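Local coordinates for protein CT_858 (Chlamydia trachomatis, PDB 3DOR), which is the secreted chlamydial protease CPAF, probably a serine-type endopeptidase related to the S41 peptidase family, at residues S290-Y301 with T331-P342; P316-I324 with Y348-L356. All blocks are in the same frame, centred on the assembly; numbering follows the deposited sequence.

Overall arrangement
Both interactions lie inside the S41 peptidase range, on the same side of the chain's centre and about 12 Å apart between centres. Their segments alternate along the chain: strand 290-297, helix 316-330, strand 333-337 and helix 346-354. Interaction 1 therefore pairs the two parallel strands of a beta-alpha-beta unit, and interaction 2 packs the connecting helix of that unit against the next helix. The two contacts also touch directly, with Ile-336 CD1 3.8 Å from Leu-356 CD1 and Tyr-301 O 3.2 Å from Tyr-348 CD2. The strand pair and the helix pair are thus packed on each other, consistent with the alpha/beta architecture of the ClpP/crotonase clan.

Interaction 1 of 2, residues S290-Y301 with T331-P342; sequences SHKVGFLRIPTY and TEALIIDQTNNP
Ile-335 fills the dip between Val-293 and Phe-295, with its CG1 4.0 Å from Val-293 CG1 and its CG2 3.9 Å from Phe-295 CD1. All three side chains lie on one face of the sheet, where strands 290-297 and 333-337 run parallel, their axes 4.5 Å apart at closest approach and 18° from each other, and Phe-295 is paired with Ile-335. On the same face the Phe-295 ring, its CG anti to the backbone N (chi1 177°), reaches along the strands until CZ lies 3.5 Å from Asp-337 CB. The other face has its hollow at Gly-294, where Leu-334 lays CD2 against bare backbone, 3.4 Å from Gly-294 O, with Leu-296 CB beside it.

At the last rung of the ladder, the extended Arg-297 side chain runs alongside Asp-337 and plugs into the bend at 339-340, past the strand end. NH1 and NH2 converge end-on on Thr-339 O, which lies in the guanidinium plane (NH1 at 2.8 Å), and NH2 makes a longer bond to Asn-340 O. Asp-337 OD1 forms a salt bridge with NH1, while OD2 closes an Asx turn through Thr-339 N and also accepts from Thr-339 OG1. Ser-257 O takes the remaining NE. At the opposite end, His-291 ND1 bonds Glu-332 OE1 at 2.8 Å.

Helix 316-330 connects these strands as a beta-alpha-beta crossover. Strand 278-284 flanks 290-297 antiparallel and strand 457-461 continues the sheet beyond 333-337; helix 549-564 packs on Ala-333 and Ile-335, and helix 468-478 meets Ile-298 and Gln-338.

Interaction 2 of 2, residues P316-I324 with Y348-L356; sequences PWEEFAKII and YLYALLSML
Leu-352 overlaps the Phe-320 ring, holding its CD2 methyl 3.6 Å from the ring centroid and only 13° off the ring normal, a CH-pi contact over the middle of one face. It lies at the heart of a packing between neighbouring helices of the alpha/beta peptidase fold: helix 316-324, part of the beta-alpha-beta crossover, and helix 348-354 run nearly parallel, with axes 10.5 Å apart at 16°.

The edge of the same ring is met by Met-355, whose SD stands 5.4 Å from the Phe-320 centroid in a Met-aromatic contact. A bend at its last torsion (chi3 -104°) turns the CE methyl along the groove toward the N-terminal ends of the helices, to 3.8 Å from Trp-317 O, and the thioether also rests on the small Ala-321, with SD 3.6 Å from Ala-321 CB. Phe-320 thus has the Leu-352 methyl over one face and Met-355 beside it, its CE nearer than its sulfur, which probably restricts the tilt of the ring.

Nearer the N-terminal ends, Trp-317 and Tyr-348 meet obliquely, Trp-317 CE3 lying 3.8 Å from Tyr-348 CD1. Trp-303 touches both rings and so extends this aromatic group. No hydrogen bond crosses between the two segments; the join rests on apolar shape. On the far flank of helix 348-354, Leu-349 and Leu-353 face Phe-472 of helix 468-478, and Leu-356 reaches that same phenylalanine. At the C-terminal end of the contact, Ile-324 and Leu-356 cross at about a right angle, with Ile-324 CD1 3.9 Å from Leu-356 CD2.

Interaction 1 of 2, residues S290-Y301 with T331-P342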
loop_
_atom_site.group_PDB
_atom_site.type_symbol
_atom_site.label_atom_id
_atom_site.label_comp_id
_atom_site.label_asym_id
_atom_site.label_seq_id
_atom_site.Cartn_x
_atom_site.Cartn_y
_atom_site.Cartn_z
ATOM N N SER B 290 -3.728 13.101 52.600
ATOM C CA SER B 290 -3.605 13.386 51.166
ATOM C C SER B 290 -2.338 12.870 50.513
ATOM O O SER B 290 -1.264 12.897 51.107
ATOM C CB SER B 290 -3.716 14.887 50.894
ATOM O OG SER B 290 -5.000 15.359 51.263
ATOM N N HIS B 291 -2.489 12.428 49.268
ATOM C CA HIS B 291 -1.410 11.882 48.461
ATOM C C HIS B 291 -1.413 12.562 47.098
ATOM O O HIS B 291 -2.475 12.880 46.568
ATOM C CB HIS B 291 -1.633 10.387 48.233
ATOM C CG HIS B 291 -1.637 9.568 49.483
ATOM N ND1 HIS B 291 -0.485 9.265 50.177
ATOM C CD2 HIS B 291 -2.652 8.975 50.157
ATOM C CE1 HIS B 291 -0.791 8.518 51.226
ATOM N NE2 HIS B 291 -2.098 8.328 51.236
ATOM N N LYS B 292 -0.235 12.782 46.523
ATOM C CA LYS B 292 -0.165 13.388 45.201
ATOM C C LYS B 292 -0.222 12.242 44.204
ATOM O O LYS B 292 0.539 11.285 44.297
ATOM C CB LYS B 292 1.129 14.190 45.026
ATOM C CG LYS B 292 1.297 15.296 46.060
ATOM C CD LYS B 292 2.140 16.449 45.534
ATOM C CE LYS B 292 3.550 16.025 45.222
ATOM N NZ LYS B 292 4.346 17.136 44.617
ATOM N N VAL B 293 -1.146 12.325 43.260
ATOM C CA VAL B 293 -1.293 11.257 42.285
ATOM C C VAL B 293 -1.333 11.763 40.855
ATOM O O VAL B 293 -1.995 12.750 40.549
ATOM C CB VAL B 293 -2.578 10.437 42.572
ATOM C CG1 VAL B 293 -2.760 9.345 41.518
ATOM C CG2 VAL B 293 -2.494 9.821 43.977
ATOM N N GLY B 294 -0.612 11.078 39.978
ATOM C CA GLY B 294 -0.617 11.477 38.586
ATOM C C GLY B 294 -1.752 10.819 37.829
ATOM O O GLY B 294 -2.217 9.733 38.197
ATOM N N PHE B 295 -2.226 11.503 36.790
ATOM C CA PHE B 295 -3.279 10.994 35.923
ATOM C C PHE B 295 -2.798 11.207 34.491
ATOM O O PHE B 295 -2.387 12.309 34.110
ATOM C CB PHE B 295 -4.603 11.729 36.117
ATOM C CG PHE B 295 -5.698 11.255 35.170
ATOM C CD1 PHE B 295 -6.561 10.224 35.534
ATOM C CD2 PHE B 295 -5.826 11.810 33.897
ATOM C CE1 PHE B 295 -7.536 9.752 34.648
ATOM C CE2 PHE B 295 -6.796 11.346 33.002
ATOM C CZ PHE B 295 -7.652 10.314 33.378
ATOM N N LEU B 296 -2.847 10.144 33.706
ATOM C CA LEU B 296 -2.407 10.188 32.322
ATOM C C LEU B 296 -3.361 9.349 31.483
ATOM O O LEU B 296 -3.712 8.246 31.872
ATOM C CB LEU B 296 -0.991 9.610 32.219
ATOM C CG LEU B 296 -0.312 9.439 30.853
ATOM C CD1 LEU B 296 -0.951 8.303 30.087
ATOM C CD2 LEU B 296 -0.409 10.726 30.063
ATOM N N ARG B 297 -3.802 9.872 30.344
ATOM C CA ARG B 297 -4.674 9.086 29.471
ATOM C C ARG B 297 -3.887 8.730 28.211
ATOM O O ARG B 297 -3.260 9.606 27.608
ATOM C CB ARG B 297 -5.940 9.873 29.090
ATOM C CG ARG B 297 -6.817 9.156 28.051
ATOM C CD ARG B 297 -8.166 9.850 27.765
ATOM N NE ARG B 297 -8.741 9.305 26.536
ATOM C CZ ARG B 297 -9.148 8.043 26.395
ATOM N NH1 ARG B 297 -9.076 7.187 27.409
ATOM N NH2 ARG B 297 -9.559 7.610 25.215
ATOM N N ILE B 298 -3.863 7.447 27.851
ATOM C CA ILE B 298 -3.191 7.009 26.619
ATOM C C ILE B 298 -4.403 6.760 25.729
ATOM O O ILE B 298 -5.125 5.783 25.919
ATOM C CB ILE B 298 -2.384 5.695 26.826
ATOM C CG1 ILE B 298 -1.257 5.919 27.835
ATOM C CG2 ILE B 298 -1.790 5.227 25.503
ATOM C CD1 ILE B 298 -0.422 4.657 28.124
ATOM N N PRO B 299 -4.645 7.642 24.747
ATOM C CA PRO B 299 -5.795 7.523 23.848
ATOM C C PRO B 299 -5.730 6.523 22.696
ATOM O O PRO B 299 -6.755 5.946 22.308
ATOM C CB PRO B 299 -5.986 8.963 23.373
ATOM C CG PRO B 299 -4.570 9.414 23.184
ATOM C CD PRO B 299 -3.826 8.821 24.391
ATOM N N THR B 300 -4.541 6.322 22.146
ATOM C CA THR B 300 -4.373 5.399 21.031
ATOM C C THR B 300 -2.915 4.985 20.944
ATOM O O THR B 300 -2.045 5.661 21.505
ATOM C CB THR B 300 -4.749 6.069 19.695
ATOM O OG1 THR B 300 -4.453 5.175 18.617
ATOM C CG2 THR B 300 -3.946 7.358 19.497
ATOM N N TYR B 301 -2.648 3.874 20.258
ATOM C CA TYR B 301 -1.281 3.427 20.084
ATOM C C TYR B 301 -0.791 3.671 18.660
ATOM O O TYR B 301 0.310 3.269 18.287
ATOM C CB TYR B 301 -1.115 1.961 20.509
ATOM C CG TYR B 301 -1.282 1.791 22.012
ATOM C CD1 TYR B 301 -2.482 1.327 22.552
ATOM C CD2 TYR B 301 -0.269 2.174 22.899
ATOM C CE1 TYR B 301 -2.679 1.253 23.939
ATOM C CE2 TYR B 301 -0.459 2.102 24.300
ATOM C CZ TYR B 301 -1.668 1.645 24.804
ATOM O OH TYR B 301 -1.900 1.611 26.163
ATOM N N THR B 331 5.093 12.647 42.366
ATOM C CA THR B 331 3.911 11.839 42.540
ATOM C C THR B 331 4.194 10.580 43.383
ATOM O O THR B 331 5.348 10.167 43.523
ATOM C CB THR B 331 3.421 11.514 41.101
ATOM O OG1 THR B 331 2.079 11.968 40.924
ATOM C CG2 THR B 331 3.581 10.079 40.788
ATOM N N GLU B 332 3.148 9.989 43.958
ATOM C CA GLU B 332 3.289 8.767 44.764
ATOM C C GLU B 332 2.715 7.543 44.033
ATOM O O GLU B 332 3.027 6.407 44.364
ATOM C CB GLU B 332 2.561 8.909 46.111
ATOM C CG GLU B 332 3.178 9.913 47.082
ATOM C CD GLU B 332 2.280 10.174 48.288
ATOM O OE1 GLU B 332 2.044 9.235 49.084
ATOM O OE2 GLU B 332 1.801 11.316 48.440
ATOM N N ALA B 333 1.835 7.783 43.075
ATOM C CA ALA B 333 1.223 6.705 42.301
ATOM C C ALA B 333 0.738 7.334 41.006
ATOM O O ALA B 333 0.687 8.555 40.899
ATOM C CB ALA B 333 0.055 6.081 43.065
ATOM N N LEU B 334 0.370 6.502 40.038
ATOM C CA LEU B 334 -0.059 6.996 38.742
ATOM C C LEU B 334 -1.293 6.260 38.226
ATOM O O LEU B 334 -1.332 5.027 38.207
ATOM C CB LEU B 334 1.076 6.798 37.735
ATOM C CG LEU B 334 1.235 7.588 36.423
ATOM C CD1 LEU B 334 1.673 6.612 35.350
ATOM C CD2 LEU B 334 -0.022 8.313 36.005
ATOM N N ILE B 335 -2.293 7.021 37.799
ATOM C CA ILE B 335 -3.487 6.437 37.219
ATOM C C ILE B 335 -3.382 6.633 35.710
ATOM O O ILE B 335 -3.163 7.753 35.233
ATOM C CB ILE B 335 -4.771 7.125 37.711
ATOM C CG1 ILE B 335 -4.960 6.876 39.217
ATOM C CG2 ILE B 335 -5.976 6.583 36.935
ATOM C CD1 ILE B 335 -6.102 7.667 39.817
ATOM N N ILE B 336 -3.515 5.545 34.958
ATOM C CA ILE B 336 -3.459 5.612 33.503
ATOM C C ILE B 336 -4.831 5.254 32.945
ATOM O O ILE B 336 -5.303 4.118 33.109
ATOM C CB ILE B 336 -2.401 4.627 32.938
ATOM C CG1 ILE B 336 -0.997 5.073 33.358
ATOM C CG2 ILE B 336 -2.507 4.547 31.406
ATOM C CD1 ILE B 336 0.105 4.150 32.871
ATOM N N ASP B 337 -5.485 6.220 32.309
ATOM C CA ASP B 337 -6.789 5.964 31.719
ATOM C C ASP B 337 -6.528 5.468 30.303
ATOM O O ASP B 337 -6.058 6.217 29.454
ATOM C CB ASP B 337 -7.631 7.239 31.670
ATOM C CG ASP B 337 -8.910 7.061 30.856
ATOM O OD1 ASP B 337 -9.545 8.081 30.520
ATOM O OD2 ASP B 337 -9.275 5.897 30.555
ATOM N N GLN B 338 -6.823 4.202 30.049
ATOM C CA GLN B 338 -6.593 3.650 28.728
ATOM C C GLN B 338 -7.892 3.173 28.069
ATOM O O GLN B 338 -7.854 2.406 27.106
ATOM C CB GLN B 338 -5.608 2.488 28.832
ATOM C CG GLN B 338 -5.005 2.116 27.521
ATOM C CD GLN B 338 -4.936 0.626 27.302
ATOM O OE1 GLN B 338 -4.019 0.144 26.649
ATOM N NE2 GLN B 338 -5.917 -0.112 27.821
ATOM N N THR B 339 -9.034 3.620 28.591
ATOM C CA THR B 339 -10.337 3.235 28.039
ATOM C C THR B 339 -10.558 3.790 26.629
ATOM O O THR B 339 -9.892 4.740 26.226
ATOM C CB THR B 339 -11.486 3.749 28.928
ATOM O OG1 THR B 339 -11.390 5.174 29.063
ATOM C CG2 THR B 339 -11.414 3.122 30.309
ATOM N N ASN B 340 -11.489 3.191 25.881
ATOM C CA ASN B 340 -11.812 3.672 24.537
ATOM C C ASN B 340 -10.556 3.962 23.713
ATOM O O ASN B 340 -10.333 5.084 23.250
ATOM C CB ASN B 340 -12.657 4.948 24.643
ATOM C CG ASN B 340 -14.086 4.682 25.092
ATOM O OD1 ASN B 340 -14.439 3.576 25.507
ATOM N ND2 ASN B 340 -14.918 5.708 25.011
ATOM N N ASN B 341 -9.752 2.931 23.522
ATOM C CA ASN B 341 -8.494 3.034 22.808
ATOM C C ASN B 341 -8.514 1.929 21.752
ATOM O O ASN B 341 -8.646 0.760 22.087
ATOM C CB ASN B 341 -7.367 2.820 23.816
ATOM C CG ASN B 341 -5.999 2.943 23.207
ATOM O OD1 ASN B 341 -5.739 2.418 22.130
ATOM N ND2 ASN B 341 -5.101 3.631 23.906
ATOM N N PRO B 342 -8.359 2.290 20.465
ATOM C CA PRO B 342 -8.369 1.365 19.323
ATOM C C PRO B 342 -7.133 0.505 19.077
ATOM O O PRO B 342 -7.141 -0.328 18.176
ATOM C CB PRO B 342 -8.621 2.293 18.147
ATOM C CG PRO B 342 -7.753 3.481 18.518
ATOM C CD PRO B 342 -8.100 3.672 20.007
#

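Interaction 2 of 2, residues P316-I324 with Y348-L356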
loop_
_atom_site.group_PDB
_atom_site.type_symbol
_atom_site.label_atom_id
_atom_site.label_comp_id
_atom_site.label_asym_id
_atom_site.label_seq_id
_atom_site.Cartn_x
_atom_site.Cartn_y
_atom_site.Cartn_z
ATOM N N PRO B 316 5.496 11.872 19.600
ATOM C CA PRO B 316 4.776 11.783 20.876
ATOM C C PRO B 316 5.447 11.023 22.014
ATOM O O PRO B 316 5.186 11.314 23.177
ATOM C CB PRO B 316 3.407 11.213 20.475
ATOM C CG PRO B 316 3.645 10.588 19.132
ATOM C CD PRO B 316 4.625 11.495 18.475
ATOM N N TRP B 317 6.323 10.072 21.710
ATOM C CA TRP B 317 6.976 9.356 22.794
ATOM C C TRP B 317 7.954 10.254 23.566
ATOM O O TRP B 317 8.274 9.979 24.723
ATOM C CB TRP B 317 7.671 8.099 22.274
ATOM C CG TRP B 317 8.598 8.321 21.131
ATOM C CD1 TRP B 317 9.899 8.726 21.194
ATOM C CD2 TRP B 317 8.311 8.088 19.748
ATOM N NE1 TRP B 317 10.447 8.746 19.933
ATOM C CE2 TRP B 317 9.496 8.361 19.026
ATOM C CE3 TRP B 317 7.166 7.671 19.049
ATOM C CZ2 TRP B 317 9.574 8.232 17.628
ATOM C CZ3 TRP B 317 7.239 7.544 17.658
ATOM C CH2 TRP B 317 8.440 7.824 16.964
ATOM N N GLU B 318 8.415 11.334 22.943
ATOM C CA GLU B 318 9.308 12.256 23.647
ATOM C C GLU B 318 8.514 13.058 24.678
ATOM O O GLU B 318 8.995 13.320 25.786
ATOM C CB GLU B 318 10.011 13.196 22.659
ATOM C CG GLU B 318 11.312 12.595 22.139
ATOM C CD GLU B 318 11.904 13.352 20.973
ATOM O OE1 GLU B 318 11.883 14.600 20.988
ATOM O OE2 GLU B 318 12.408 12.689 20.041
ATOM N N GLU B 319 7.293 13.440 24.324
ATOM C CA GLU B 319 6.468 14.173 25.269
ATOM C C GLU B 319 6.068 13.229 26.407
ATOM O O GLU B 319 6.054 13.623 27.576
ATOM C CB GLU B 319 5.201 14.717 24.606
ATOM C CG GLU B 319 4.319 15.461 25.616
ATOM C CD GLU B 319 2.972 15.854 25.058
ATOM O OE1 GLU B 319 2.942 16.436 23.953
ATOM O OE2 GLU B 319 1.940 15.593 25.726
ATOM N N PHE B 320 5.743 11.986 26.053
ATOM C CA PHE B 320 5.347 10.977 27.035
ATOM C C PHE B 320 6.487 10.838 28.045
ATOM O O PHE B 320 6.262 10.812 29.261
ATOM C CB PHE B 320 5.094 9.635 26.334
ATOM C CG PHE B 320 4.522 8.562 27.232
ATOM C CD1 PHE B 320 3.148 8.385 27.335
ATOM C CD2 PHE B 320 5.355 7.718 27.952
ATOM C CE1 PHE B 320 2.610 7.374 28.141
ATOM C CE2 PHE B 320 4.823 6.704 28.762
ATOM C CZ PHE B 320 3.448 6.536 28.852
ATOM N N ALA B 321 7.710 10.757 27.529
ATOM C CA ALA B 321 8.887 10.634 28.380
ATOM C C ALA B 321 8.973 11.838 29.320
ATOM O O ALA B 321 9.273 11.683 30.497
ATOM C CB ALA B 321 10.160 10.535 27.523
ATOM N N LYS B 322 8.705 13.036 28.805
ATOM C CA LYS B 322 8.755 14.243 29.638
ATOM C C LYS B 322 7.749 14.162 30.797
ATOM O O LYS B 322 8.051 14.517 31.940
ATOM C CB LYS B 322 8.415 15.488 28.810
ATOM C CG LYS B 322 9.328 15.789 27.634
ATOM C CD LYS B 322 10.561 16.550 28.069
ATOM C CE LYS B 322 11.364 17.033 26.863
ATOM N NZ LYS B 322 10.574 17.979 26.034
ATOM N N ILE B 323 6.540 13.714 30.488
ATOM C CA ILE B 323 5.498 13.605 31.500
ATOM C C ILE B 323 5.869 12.596 32.582
ATOM O O ILE B 323 5.715 12.870 33.775
ATOM C CB ILE B 323 4.151 13.217 30.850
ATOM C CG1 ILE B 323 3.750 14.292 29.834
ATOM C CG2 ILE B 323 3.077 13.076 31.913
ATOM C CD1 ILE B 323 2.693 13.841 28.814
ATOM N N ILE B 324 6.365 11.433 32.179
ATOM C CA ILE B 324 6.746 10.429 33.157
ATOM C C ILE B 324 7.859 10.931 34.079
ATOM O O ILE B 324 7.841 10.664 35.284
ATOM C CB ILE B 324 7.186 9.120 32.481
ATOM C CG1 ILE B 324 6.049 8.581 31.607
ATOM C CG2 ILE B 324 7.534 8.087 33.547
ATOM C CD1 ILE B 324 4.733 8.375 32.363
ATOM N N TYR B 348 5.394 1.119 19.322
ATOM C CA TYR B 348 5.086 2.314 20.105
ATOM C C TYR B 348 4.548 1.892 21.474
ATOM O O TYR B 348 4.890 2.477 22.503
ATOM C CB TYR B 348 4.056 3.164 19.375
ATOM C CG TYR B 348 3.566 4.359 20.169
ATOM C CD1 TYR B 348 4.424 5.423 20.471
ATOM C CD2 TYR B 348 2.235 4.443 20.581
ATOM C CE1 TYR B 348 3.962 6.548 21.160
ATOM C CE2 TYR B 348 1.759 5.560 21.268
ATOM C CZ TYR B 348 2.626 6.612 21.550
ATOM O OH TYR B 348 2.152 7.736 22.185
ATOM N N LEU B 349 3.693 0.872 21.469
ATOM C CA LEU B 349 3.129 0.319 22.693
ATOM C C LEU B 349 4.304 -0.120 23.569
ATOM O O LEU B 349 4.325 0.142 24.772
ATOM C CB LEU B 349 2.235 -0.888 22.355
ATOM C CG LEU B 349 1.687 -1.861 23.425
ATOM C CD1 LEU B 349 2.781 -2.752 23.879
ATOM C CD2 LEU B 349 1.087 -1.120 24.613
ATOM N N TYR B 350 5.290 -0.771 22.951
ATOM C CA TYR B 350 6.469 -1.248 23.676
ATOM C C TYR B 350 7.297 -0.101 24.249
ATOM O O TYR B 350 7.855 -0.221 25.332
ATOM C CB TYR B 350 7.356 -2.113 22.761
ATOM C CG TYR B 350 6.811 -3.501 22.474
ATOM C CD1 TYR B 350 5.562 -3.903 22.960
ATOM C CD2 TYR B 350 7.544 -4.416 21.717
ATOM C CE1 TYR B 350 5.056 -5.180 22.699
ATOM C CE2 TYR B 350 7.052 -5.689 21.451
ATOM C CZ TYR B 350 5.807 -6.065 21.943
ATOM O OH TYR B 350 5.320 -7.319 21.666
ATOM N N ALA B 351 7.382 1.007 23.523
ATOM C CA ALA B 351 8.138 2.159 24.002
ATOM C C ALA B 351 7.491 2.723 25.271
ATOM O O ALA B 351 8.169 3.033 26.244
ATOM C CB ALA B 351 8.189 3.232 22.924
ATOM N N LEU B 352 6.174 2.859 25.258
ATOM C CA LEU B 352 5.470 3.382 26.421
ATOM C C LEU B 352 5.637 2.468 27.629
ATOM O O LEU B 352 5.867 2.943 28.741
ATOM C CB LEU B 352 3.989 3.582 26.097
ATOM C CG LEU B 352 3.734 4.525 24.914
ATOM C CD1 LEU B 352 2.261 4.952 24.933
ATOM C CD2 LEU B 352 4.638 5.761 25.008
ATOM N N LEU B 353 5.527 1.158 27.416
ATOM C CA LEU B 353 5.711 0.206 28.507
ATOM C C LEU B 353 7.132 0.314 29.082
ATOM O O LEU B 353 7.327 0.222 30.298
ATOM C CB LEU B 353 5.461 -1.226 28.016
ATOM C CG LEU B 353 3.985 -1.598 27.783
ATOM C CD1 LEU B 353 3.885 -2.838 26.930
ATOM C CD2 LEU B 353 3.291 -1.823 29.121
ATOM N N SER B 354 8.120 0.516 28.209
ATOM C CA SER B 354 9.510 0.612 28.652
ATOM C C SER B 354 9.738 1.771 29.627
ATOM O O SER B 354 10.684 1.750 30.406
ATOM C CB SER B 354 10.465 0.750 27.451
ATOM O OG SER B 354 10.512 2.083 26.984
ATOM N N MET B 355 8.863 2.767 29.611
ATOM C CA MET B 355 9.032 3.892 30.514
ATOM C C MET B 355 8.203 3.772 31.789
ATOM O O MET B 355 8.248 4.653 32.659
ATOM C CB MET B 355 8.700 5.191 29.783
ATOM C CG MET B 355 9.664 5.488 28.633
ATOM S SD MET B 355 9.319 7.050 27.793
ATOM C CE MET B 355 8.555 6.500 26.319
ATOM N N LEU B 356 7.466 2.672 31.915
ATOM C CA LEU B 356 6.629 2.473 33.088
ATOM C C LEU B 356 7.111 1.348 33.982
ATOM O O LEU B 356 6.334 0.786 34.754
ATOM C CB LEU B 356 5.202 2.191 32.655
ATOM C CG LEU B 356 4.549 3.307 31.841
ATOM C CD1 LEU B 356 3.243 2.797 31.245
ATOM C CD2 LEU B 356 4.320 4.516 32.732
#